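Local coordinates for protein polyhedrin (Simulium ubiquitum cypovirus, PDB 5A9A) that probably builds the crystalline matrix of polyhedra, the occlusion bodies that embed and protect cypovirus particles, and binds uridine 5'-triphosphate, at residues W64-H75 with L99-M107; M151-F159 with C224-N235. One frame throughout, in Å; residues are numbered along the deposited sequence.

Interaction 1: residues W64-H75 with L99-M107; sequences WRDMLYMDKPAH and LFEYPVAIM. With UTP (uridine 5'-triphosphate), chain B.
Glu101 turns CG anti to its own carbonyl carbon (chi1 -73°) and runs extended from there, which carries its carboxylate to the backbone N-H groups of Met70 and Asp71; Tyr102 instead sets CG opposite its backbone N (chi1 -174°) and swings its ring among Trp64, Met67 and Leu68. The two residues close a type I beta turn, Leu99 to Tyr102, that leads towards strand 105-111 of the six-stranded antiparallel sheet and forms part of the UTP pocket. A glutamate suits the polar half because its reach and two oxygens serve several donors. Glu101 OE1 accepts from Met70 N at 3.0 Å, from above the carboxylate plane. Glu101 OE1 also accepts from Asp71 N at 3.2 Å, through its syn lone pair. These bonds fix the carboxylate's rotation, while the backbone adds Tyr69 N to Glu101 O at 2.9 Å. Asp71, in a salt bridge with Arg65, is also hydrogen-bonded through OD1 to His79 ND1, a UTP-binding residue. On the apolar half, the Trp64 five-membered ring and the Tyr102 ring are near parallel but slid apart, barely overlapping; Trp64 NE1 lies 3.5 Å from Tyr102 CE2, although its hydrogen-bond acceptor is Gln167 O. Leu99 CD1 fills in against Trp64 CH2 at 3.8 Å, a branched chain fitting between indole and nucleotide. Pro103, stiff and lacking an N-H, lays CD against Met67 O. Glu101 N makes a weak bond to uracil O4. Separately, a water joins Glu101 OE2, at 2.7 Å, to Lys72 N and His75 ND1.

Interaction 2: residues M151-F159 with C224-N235; sequences MKCSALGRF and CYIDSAAVVDCN
Phe159 presents one ring face to the backbone of Ile226, whose N sits 3.7 Å above the ring plane, over its centre. This is the dense side: the Ile226 side chain runs antiparallel alongside the ring, CG1 reaching Phe159 CD2 at 3.6 Å, and Tyr225 CD1 comes equally near Phe159 CE1, with the two ring planes 79° apart. Small residues suit the neighbouring ground. Cys224 SG stands between its backbone N and carbonyl carbon (chi1 73°), which turns it to Gly157, with no side chain to obstruct it, and to within 3.3 Å of Arg158 O; Cys153 SG packs against Ile226 CG1. Two beta hairpins meet here, 151-152 with 157-159 and 225-226 with 232-234, the second carrying a classic beta bulge where Asp233 and Cys234 both face Tyr225. At the turn of the first, Ser154 forms an ST turn: OG accepts from Leu156 N and donates to Asn235 O at a short 2.5 Å, nearly in line with the C=O. The solvent side is looser. Exposed Met151 lays CB on Ile226 CD1 at 3.8 Å, and Val232 CG1 stays 4.2 Å from Cys153 SG. Near Val232, a water donates to Cys153 O and accepts weakly from Asn235 ND2.

How the interactions relate
From the N terminus, the chain leaves strand 57-62 and enters residues 64-75, passes through helix 76-87, and returns at 99-107; interaction 1 thus closes a loop built round that helix before strand 105-111 joins the large sheet. Much later the chain forms the hairpin at 151-159 on the flank of the same sheet, and interaction 2 closes a longer loop, which includes helices 191-197 and 211-221, when 224-235 arrives. The loops follow in series, without nesting or crossing. The centres of the two contacts lie about 25 Å apart, yet Met107 bridges them, touching Phe159 and Tyr225. Neighbouring strands 105-111 and 157-163 link both contacts through the large sheet, against which hairpin 225-234 packs.

Interaction 1: residues W64-H75 with L99-M107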
# COMPACT_ATOMS: atom_id res chain seq x y z
N TRP A 64 2.81 -12.63 8.52
CA TRP A 64 2.36 -13.65 9.46
C TRP A 64 1.15 -13.18 10.26
O TRP A 64 0.16 -13.89 10.39
CB TRP A 64 3.48 -14.07 10.42
CG TRP A 64 3.03 -15.15 11.34
CD1 TRP A 64 3.11 -16.49 11.13
CD2 TRP A 64 2.40 -14.98 12.61
NE1 TRP A 64 2.57 -17.17 12.19
CE2 TRP A 64 2.13 -16.27 13.12
CE3 TRP A 64 2.04 -13.87 13.38
CZ2 TRP A 64 1.52 -16.48 14.35
CZ3 TRP A 64 1.44 -14.08 14.61
CH2 TRP A 64 1.19 -15.37 15.08
N ARG A 65 1.24 -11.96 10.80
CA ARG A 65 0.17 -11.41 11.62
C ARG A 65 -1.13 -11.29 10.83
O ARG A 65 -2.22 -11.49 11.37
CB ARG A 65 0.57 -10.03 12.14
CG ARG A 65 -0.31 -9.50 13.27
CD ARG A 65 -0.09 -10.28 14.56
NE ARG A 65 -0.84 -9.71 15.67
CZ ARG A 65 -0.31 -9.24 16.79
NH1 ARG A 65 1.00 -9.31 17.00
NH2 ARG A 65 -1.09 -8.73 17.73
N ASP A 66 -1.02 -10.98 9.54
CA ASP A 66 -2.18 -10.81 8.68
C ASP A 66 -2.96 -12.10 8.50
O ASP A 66 -4.09 -12.08 8.01
CB ASP A 66 -1.75 -10.28 7.30
CG ASP A 66 -1.21 -8.86 7.36
OD1 ASP A 66 -1.65 -8.10 8.24
OD2 ASP A 66 -0.35 -8.51 6.52
N MET A 67 -2.36 -13.23 8.87
CA MET A 67 -2.98 -14.53 8.67
C MET A 67 -4.07 -14.80 9.71
O MET A 67 -4.98 -15.59 9.46
CB MET A 67 -1.93 -15.65 8.76
CG MET A 67 -0.79 -15.54 7.75
SD MET A 67 -1.25 -15.94 6.05
CE MET A 67 -1.36 -17.73 6.12
N LEU A 68 -3.99 -14.13 10.85
CA LEU A 68 -4.84 -14.46 11.99
C LEU A 68 -6.31 -14.08 11.77
O LEU A 68 -6.64 -13.17 11.01
CB LEU A 68 -4.32 -13.80 13.27
CG LEU A 68 -2.88 -14.14 13.64
CD1 LEU A 68 -2.54 -13.57 15.01
CD2 LEU A 68 -2.64 -15.65 13.61
N TYR A 69 -7.18 -14.80 12.47
CA TYR A 69 -8.62 -14.71 12.31
C TYR A 69 -9.18 -13.31 12.58
O TYR A 69 -9.88 -12.74 11.74
CB TYR A 69 -9.28 -15.72 13.26
CG TYR A 69 -10.76 -15.91 13.04
CD1 TYR A 69 -11.27 -16.28 11.81
CD2 TYR A 69 -11.66 -15.75 14.09
CE1 TYR A 69 -12.62 -16.48 11.61
CE2 TYR A 69 -13.02 -15.94 13.91
CZ TYR A 69 -13.49 -16.31 12.67
OH TYR A 69 -14.84 -16.50 12.48
N MET A 70 -8.87 -12.75 13.75
CA MET A 70 -9.42 -11.46 14.14
C MET A 70 -8.38 -10.55 14.78
O MET A 70 -8.23 -9.39 14.39
CB MET A 70 -10.60 -11.66 15.09
CG MET A 70 -11.80 -12.31 14.43
SD MET A 70 -13.35 -12.00 15.30
CE MET A 70 -14.50 -12.08 13.94
N ASP A 71 -7.67 -11.07 15.77
CA ASP A 71 -6.62 -10.30 16.43
C ASP A 71 -7.22 -9.10 17.16
O ASP A 71 -6.82 -7.96 16.93
CB ASP A 71 -5.59 -9.84 15.40
CG ASP A 71 -4.18 -9.83 15.94
OD1 ASP A 71 -4.00 -9.91 17.17
OD2 ASP A 71 -3.24 -9.73 15.13
N LYS A 72 -8.17 -9.37 18.05
CA LYS A 72 -8.80 -8.32 18.84
C LYS A 72 -7.89 -7.85 19.97
O LYS A 72 -6.97 -8.57 20.37
CB LYS A 72 -10.11 -8.82 19.45
CG LYS A 72 -11.31 -8.80 18.52
CD LYS A 72 -12.47 -9.60 19.12
CE LYS A 72 -12.56 -9.41 20.63
NZ LYS A 72 -13.55 -10.31 21.27
N PRO A 73 -8.14 -6.65 20.50
CA PRO A 73 -7.36 -6.11 21.62
C PRO A 73 -7.24 -7.09 22.79
O PRO A 73 -6.19 -7.16 23.42
CB PRO A 73 -8.14 -4.86 22.03
CG PRO A 73 -9.45 -4.91 21.29
CD PRO A 73 -9.17 -5.70 20.05
N ALA A 74 -8.31 -7.84 23.06
CA ALA A 74 -8.31 -8.79 24.18
C ALA A 74 -7.28 -9.90 23.97
O ALA A 74 -6.82 -10.52 24.94
CB ALA A 74 -9.69 -9.38 24.37
N HIS A 75 -6.92 -10.16 22.72
CA HIS A 75 -5.99 -11.24 22.40
C HIS A 75 -4.68 -10.72 21.82
O HIS A 75 -3.88 -11.50 21.30
CB HIS A 75 -6.65 -12.21 21.42
CG HIS A 75 -7.99 -12.71 21.85
ND1 HIS A 75 -9.16 -12.33 21.23
CD2 HIS A 75 -8.35 -13.54 22.85
CE1 HIS A 75 -10.18 -12.91 21.83
NE2 HIS A 75 -9.72 -13.66 22.82
N LEU A 99 -1.95 -21.55 17.82
CA LEU A 99 -2.99 -20.57 18.10
C LEU A 99 -4.33 -21.07 17.57
O LEU A 99 -4.40 -21.63 16.47
CB LEU A 99 -2.68 -19.23 17.44
CG LEU A 99 -1.57 -18.35 18.01
CD1 LEU A 99 -1.48 -17.06 17.20
CD2 LEU A 99 -1.80 -18.03 19.48
N PHE A 100 -5.39 -20.87 18.34
CA PHE A 100 -6.74 -21.11 17.86
C PHE A 100 -7.01 -20.33 16.58
O PHE A 100 -7.74 -20.79 15.70
CB PHE A 100 -7.76 -20.70 18.93
CG PHE A 100 -7.86 -21.66 20.09
CD1 PHE A 100 -7.51 -22.99 19.95
CD2 PHE A 100 -8.31 -21.22 21.32
CE1 PHE A 100 -7.60 -23.87 21.03
CE2 PHE A 100 -8.41 -22.08 22.40
CZ PHE A 100 -8.06 -23.41 22.25
N GLU A 101 -6.41 -19.14 16.46
CA GLU A 101 -6.77 -18.21 15.39
C GLU A 101 -5.88 -18.23 14.15
O GLU A 101 -6.03 -17.39 13.26
CB GLU A 101 -6.82 -16.78 15.92
CG GLU A 101 -8.01 -16.49 16.81
CD GLU A 101 -8.34 -15.01 16.88
OE1 GLU A 101 -7.77 -14.23 16.07
OE2 GLU A 101 -9.15 -14.61 17.74
N TYR A 102 -4.94 -19.17 14.08
CA TYR A 102 -4.15 -19.30 12.86
C TYR A 102 -4.84 -20.29 11.93
O TYR A 102 -5.26 -21.36 12.37
CB TYR A 102 -2.71 -19.74 13.17
CG TYR A 102 -1.83 -19.74 11.94
CD1 TYR A 102 -1.85 -20.79 11.04
CD2 TYR A 102 -0.98 -18.67 11.67
CE1 TYR A 102 -1.06 -20.79 9.92
CE2 TYR A 102 -0.18 -18.66 10.55
CZ TYR A 102 -0.23 -19.73 9.68
OH TYR A 102 0.56 -19.74 8.55
N PRO A 103 -4.97 -19.93 10.65
CA PRO A 103 -5.78 -20.73 9.72
C PRO A 103 -5.20 -22.12 9.44
O PRO A 103 -4.02 -22.36 9.68
CB PRO A 103 -5.79 -19.89 8.44
CG PRO A 103 -4.53 -19.11 8.51
CD PRO A 103 -4.32 -18.80 9.97
N VAL A 104 -6.05 -23.01 8.94
CA VAL A 104 -5.64 -24.38 8.63
C VAL A 104 -5.49 -24.59 7.12
O VAL A 104 -4.96 -25.61 6.68
CB VAL A 104 -6.64 -25.42 9.17
CG1 VAL A 104 -6.56 -25.49 10.69
CG2 VAL A 104 -8.06 -25.09 8.71
N ALA A 105 -5.97 -23.63 6.34
CA ALA A 105 -5.91 -23.75 4.88
C ALA A 105 -6.26 -22.44 4.20
O ALA A 105 -6.86 -21.55 4.81
CB ALA A 105 -6.85 -24.85 4.41
N ILE A 106 -5.87 -22.32 2.93
CA ILE A 106 -6.20 -21.16 2.12
C ILE A 106 -6.88 -21.62 0.84
O ILE A 106 -6.49 -22.61 0.24
CB ILE A 106 -4.96 -20.36 1.71
CG1 ILE A 106 -3.96 -20.25 2.86
CG2 ILE A 106 -5.36 -18.97 1.22
CD1 ILE A 106 -2.62 -19.68 2.44
N MET A 107 -7.91 -20.89 0.42
CA MET A 107 -8.51 -21.10 -0.89
C MET A 107 -8.43 -19.80 -1.67
O MET A 107 -8.75 -18.73 -1.14
CB MET A 107 -9.96 -21.56 -0.76
CG MET A 107 -10.14 -22.86 -0.01
SD MET A 107 -11.85 -23.43 -0.00
CE MET A 107 -12.64 -22.12 0.93
PA UTP B . -7.22 -19.27 28.87
O1A UTP B . -6.41 -20.54 28.93
O2A UTP B . -8.73 -19.34 28.78
O3A UTP B . -6.83 -18.34 30.12
O5' UTP B . -6.71 -18.41 27.61
PB UTP B . -5.34 -18.32 30.73
O1B UTP B . -5.16 -17.01 31.45
O2B UTP B . -5.10 -19.62 31.45
O3B UTP B . -4.38 -18.28 29.43
PG UTP B . -2.96 -19.05 29.41
O1G UTP B . -2.77 -19.47 30.85
O2G UTP B . -1.98 -18.01 28.93
O3G UTP B . -3.21 -20.17 28.44
C5' UTP B . -7.53 -18.21 26.47
C4' UTP B . -7.26 -19.30 25.44
O4' UTP B . -7.47 -18.84 24.11
C1' UTP B . -6.65 -19.61 23.24
C2' UTP B . -5.40 -19.95 24.04
O2' UTP B . -4.96 -21.29 23.80
C3' UTP B . -5.82 -19.79 25.49
O3' UTP B . -5.74 -21.04 26.18
N1 UTP B . -6.36 -18.88 22.00
C6 UTP B . -7.13 -17.85 21.64
C2 UTP B . -5.30 -19.29 21.16
O2 UTP B . -4.59 -20.25 21.48
N3 UTP B . -5.05 -18.63 20.02
C4 UTP B . -5.81 -17.59 19.65
O4 UTP B . -5.57 -16.99 18.58
C5 UTP B . -6.87 -17.18 20.46
O HOH W 1 -9.44 -12.00 18.50

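Interaction 2: residues M151-F159 with C224-N235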
# COMPACT_ATOMS: atom_id res chain seq x y z
N MET A 151 -6.89 -25.14 -10.12
CA MET A 151 -7.89 -25.96 -10.77
C MET A 151 -8.80 -25.10 -11.65
O MET A 151 -9.41 -24.14 -11.18
CB MET A 151 -8.70 -26.73 -9.72
CG MET A 151 -7.83 -27.62 -8.85
SD MET A 151 -8.71 -28.40 -7.48
CE MET A 151 -8.80 -27.04 -6.32
N LYS A 152 -8.89 -25.47 -12.92
CA LYS A 152 -9.62 -24.68 -13.90
C LYS A 152 -11.12 -24.90 -13.78
O LYS A 152 -11.60 -26.03 -13.86
CB LYS A 152 -9.15 -25.05 -15.31
CG LYS A 152 -9.65 -24.12 -16.41
CD LYS A 152 -8.96 -24.39 -17.74
CE LYS A 152 -9.59 -23.59 -18.87
NZ LYS A 152 -8.82 -23.69 -20.14
N CYS A 153 -11.86 -23.81 -13.57
CA CYS A 153 -13.31 -23.87 -13.47
C CYS A 153 -13.94 -23.45 -14.78
O CYS A 153 -15.02 -23.92 -15.14
CB CYS A 153 -13.81 -22.97 -12.34
SG CYS A 153 -13.33 -23.51 -10.69
N SER A 154 -13.25 -22.55 -15.49
CA SER A 154 -13.72 -22.08 -16.79
C SER A 154 -12.61 -21.25 -17.43
O SER A 154 -11.50 -21.18 -16.92
CB SER A 154 -14.96 -21.21 -16.63
OG SER A 154 -14.63 -19.95 -16.05
N ALA A 155 -12.94 -20.63 -18.56
CA ALA A 155 -12.01 -19.73 -19.23
C ALA A 155 -11.80 -18.46 -18.41
O ALA A 155 -10.83 -17.73 -18.63
CB ALA A 155 -12.53 -19.39 -20.61
N LEU A 156 -12.69 -18.20 -17.46
CA LEU A 156 -12.63 -16.97 -16.67
C LEU A 156 -12.02 -17.15 -15.28
O LEU A 156 -11.53 -16.18 -14.69
CB LEU A 156 -14.03 -16.38 -16.49
CG LEU A 156 -14.48 -15.26 -17.44
CD1 LEU A 156 -15.74 -14.62 -16.88
CD2 LEU A 156 -13.39 -14.22 -17.62
N GLY A 157 -12.04 -18.36 -14.74
CA GLY A 157 -11.68 -18.55 -13.35
C GLY A 157 -10.98 -19.85 -13.02
O GLY A 157 -11.29 -20.90 -13.58
N ARG A 158 -10.03 -19.76 -12.09
CA ARG A 158 -9.34 -20.94 -11.57
C ARG A 158 -9.30 -20.86 -10.05
O ARG A 158 -9.41 -19.77 -9.48
CB ARG A 158 -7.93 -21.05 -12.14
CG ARG A 158 -7.90 -21.03 -13.66
CD ARG A 158 -6.58 -21.51 -14.22
NE ARG A 158 -6.57 -21.49 -15.68
CZ ARG A 158 -5.51 -21.78 -16.44
NH1 ARG A 158 -4.36 -22.12 -15.88
NH2 ARG A 158 -5.62 -21.73 -17.76
N PHE A 159 -9.14 -22.01 -9.40
CA PHE A 159 -9.33 -22.13 -7.96
C PHE A 159 -8.20 -22.97 -7.35
O PHE A 159 -7.89 -24.05 -7.86
CB PHE A 159 -10.69 -22.79 -7.70
CG PHE A 159 -11.15 -22.73 -6.27
CD1 PHE A 159 -11.73 -21.59 -5.76
CD2 PHE A 159 -11.02 -23.84 -5.45
CE1 PHE A 159 -12.16 -21.54 -4.44
CE2 PHE A 159 -11.45 -23.80 -4.14
CZ PHE A 159 -12.02 -22.65 -3.63
N CYS A 224 -15.36 -18.00 -9.07
CA CYS A 224 -15.38 -19.45 -9.16
C CYS A 224 -15.11 -20.07 -7.79
O CYS A 224 -14.35 -19.54 -6.98
CB CYS A 224 -14.39 -19.97 -10.21
SG CYS A 224 -12.65 -19.87 -9.77
N TYR A 225 -15.75 -21.20 -7.54
CA TYR A 225 -15.61 -21.88 -6.26
C TYR A 225 -15.78 -23.38 -6.42
O TYR A 225 -16.70 -23.84 -7.10
CB TYR A 225 -16.64 -21.36 -5.25
CG TYR A 225 -16.48 -22.00 -3.89
CD1 TYR A 225 -15.46 -21.60 -3.04
CD2 TYR A 225 -17.36 -22.98 -3.46
CE1 TYR A 225 -15.31 -22.18 -1.79
CE2 TYR A 225 -17.22 -23.57 -2.21
CZ TYR A 225 -16.19 -23.16 -1.38
OH TYR A 225 -16.05 -23.74 -0.14
N ILE A 226 -14.89 -24.14 -5.79
CA ILE A 226 -15.00 -25.58 -5.72
C ILE A 226 -15.18 -25.94 -4.25
O ILE A 226 -14.35 -25.58 -3.42
CB ILE A 226 -13.74 -26.26 -6.28
CG1 ILE A 226 -13.34 -25.62 -7.61
CG2 ILE A 226 -13.97 -27.76 -6.44
CD1 ILE A 226 -12.21 -26.32 -8.33
N ASP A 227 -16.27 -26.63 -3.93
CA ASP A 227 -16.60 -26.87 -2.53
C ASP A 227 -15.78 -28.01 -1.93
O ASP A 227 -14.96 -28.62 -2.61
CB ASP A 227 -18.10 -27.13 -2.35
CG ASP A 227 -18.58 -28.38 -3.08
OD1 ASP A 227 -17.84 -29.39 -3.10
OD2 ASP A 227 -19.71 -28.34 -3.62
N SER A 228 -16.01 -28.27 -0.65
CA SER A 228 -15.21 -29.24 0.09
C SER A 228 -15.33 -30.66 -0.46
O SER A 228 -14.52 -31.53 -0.13
CB SER A 228 -15.61 -29.23 1.57
OG SER A 228 -17.00 -29.43 1.73
N ALA A 229 -16.35 -30.90 -1.28
CA ALA A 229 -16.53 -32.20 -1.91
C ALA A 229 -15.96 -32.21 -3.32
O ALA A 229 -16.20 -33.13 -4.10
CB ALA A 229 -18.01 -32.57 -1.93
N ALA A 230 -15.20 -31.17 -3.64
CA ALA A 230 -14.54 -31.04 -4.94
C ALA A 230 -15.52 -30.83 -6.09
O ALA A 230 -15.20 -31.14 -7.24
CB ALA A 230 -13.67 -32.27 -5.21
N VAL A 231 -16.70 -30.30 -5.79
CA VAL A 231 -17.67 -29.98 -6.83
C VAL A 231 -17.59 -28.50 -7.20
O VAL A 231 -17.58 -27.64 -6.32
CB VAL A 231 -19.11 -30.29 -6.40
CG1 VAL A 231 -20.08 -29.97 -7.53
CG2 VAL A 231 -19.25 -31.75 -5.99
N VAL A 232 -17.53 -28.22 -8.49
CA VAL A 232 -17.54 -26.85 -8.97
C VAL A 232 -18.95 -26.28 -8.86
O VAL A 232 -19.85 -26.68 -9.59
CB VAL A 232 -17.08 -26.76 -10.44
CG1 VAL A 232 -17.07 -25.31 -10.91
CG2 VAL A 232 -15.71 -27.39 -10.61
N ASP A 233 -19.14 -25.34 -7.94
CA ASP A 233 -20.45 -24.75 -7.69
C ASP A 233 -20.62 -23.43 -8.43
O ASP A 233 -21.73 -23.01 -8.73
CB ASP A 233 -20.67 -24.54 -6.19
CG ASP A 233 -20.74 -25.85 -5.43
OD1 ASP A 233 -21.38 -26.80 -5.94
OD2 ASP A 233 -20.15 -25.94 -4.34
N CYS A 234 -19.50 -22.77 -8.72
CA CYS A 234 -19.51 -21.53 -9.48
C CYS A 234 -18.26 -21.48 -10.35
O CYS A 234 -17.18 -21.84 -9.89
CB CYS A 234 -19.55 -20.33 -8.54
SG CYS A 234 -19.73 -18.74 -9.36
N ASN A 235 -18.41 -21.04 -11.60
CA ASN A 235 -17.28 -21.03 -12.53
C ASN A 235 -17.07 -19.68 -13.22
O ASN A 235 -16.28 -19.58 -14.15
CB ASN A 235 -17.45 -22.14 -13.57
CG ASN A 235 -18.72 -21.98 -14.40
OD1 ASN A 235 -19.34 -20.92 -14.43
ND2 ASN A 235 -19.11 -23.05 -15.09
O HOH W 2 -17.19 -25.76 -14.99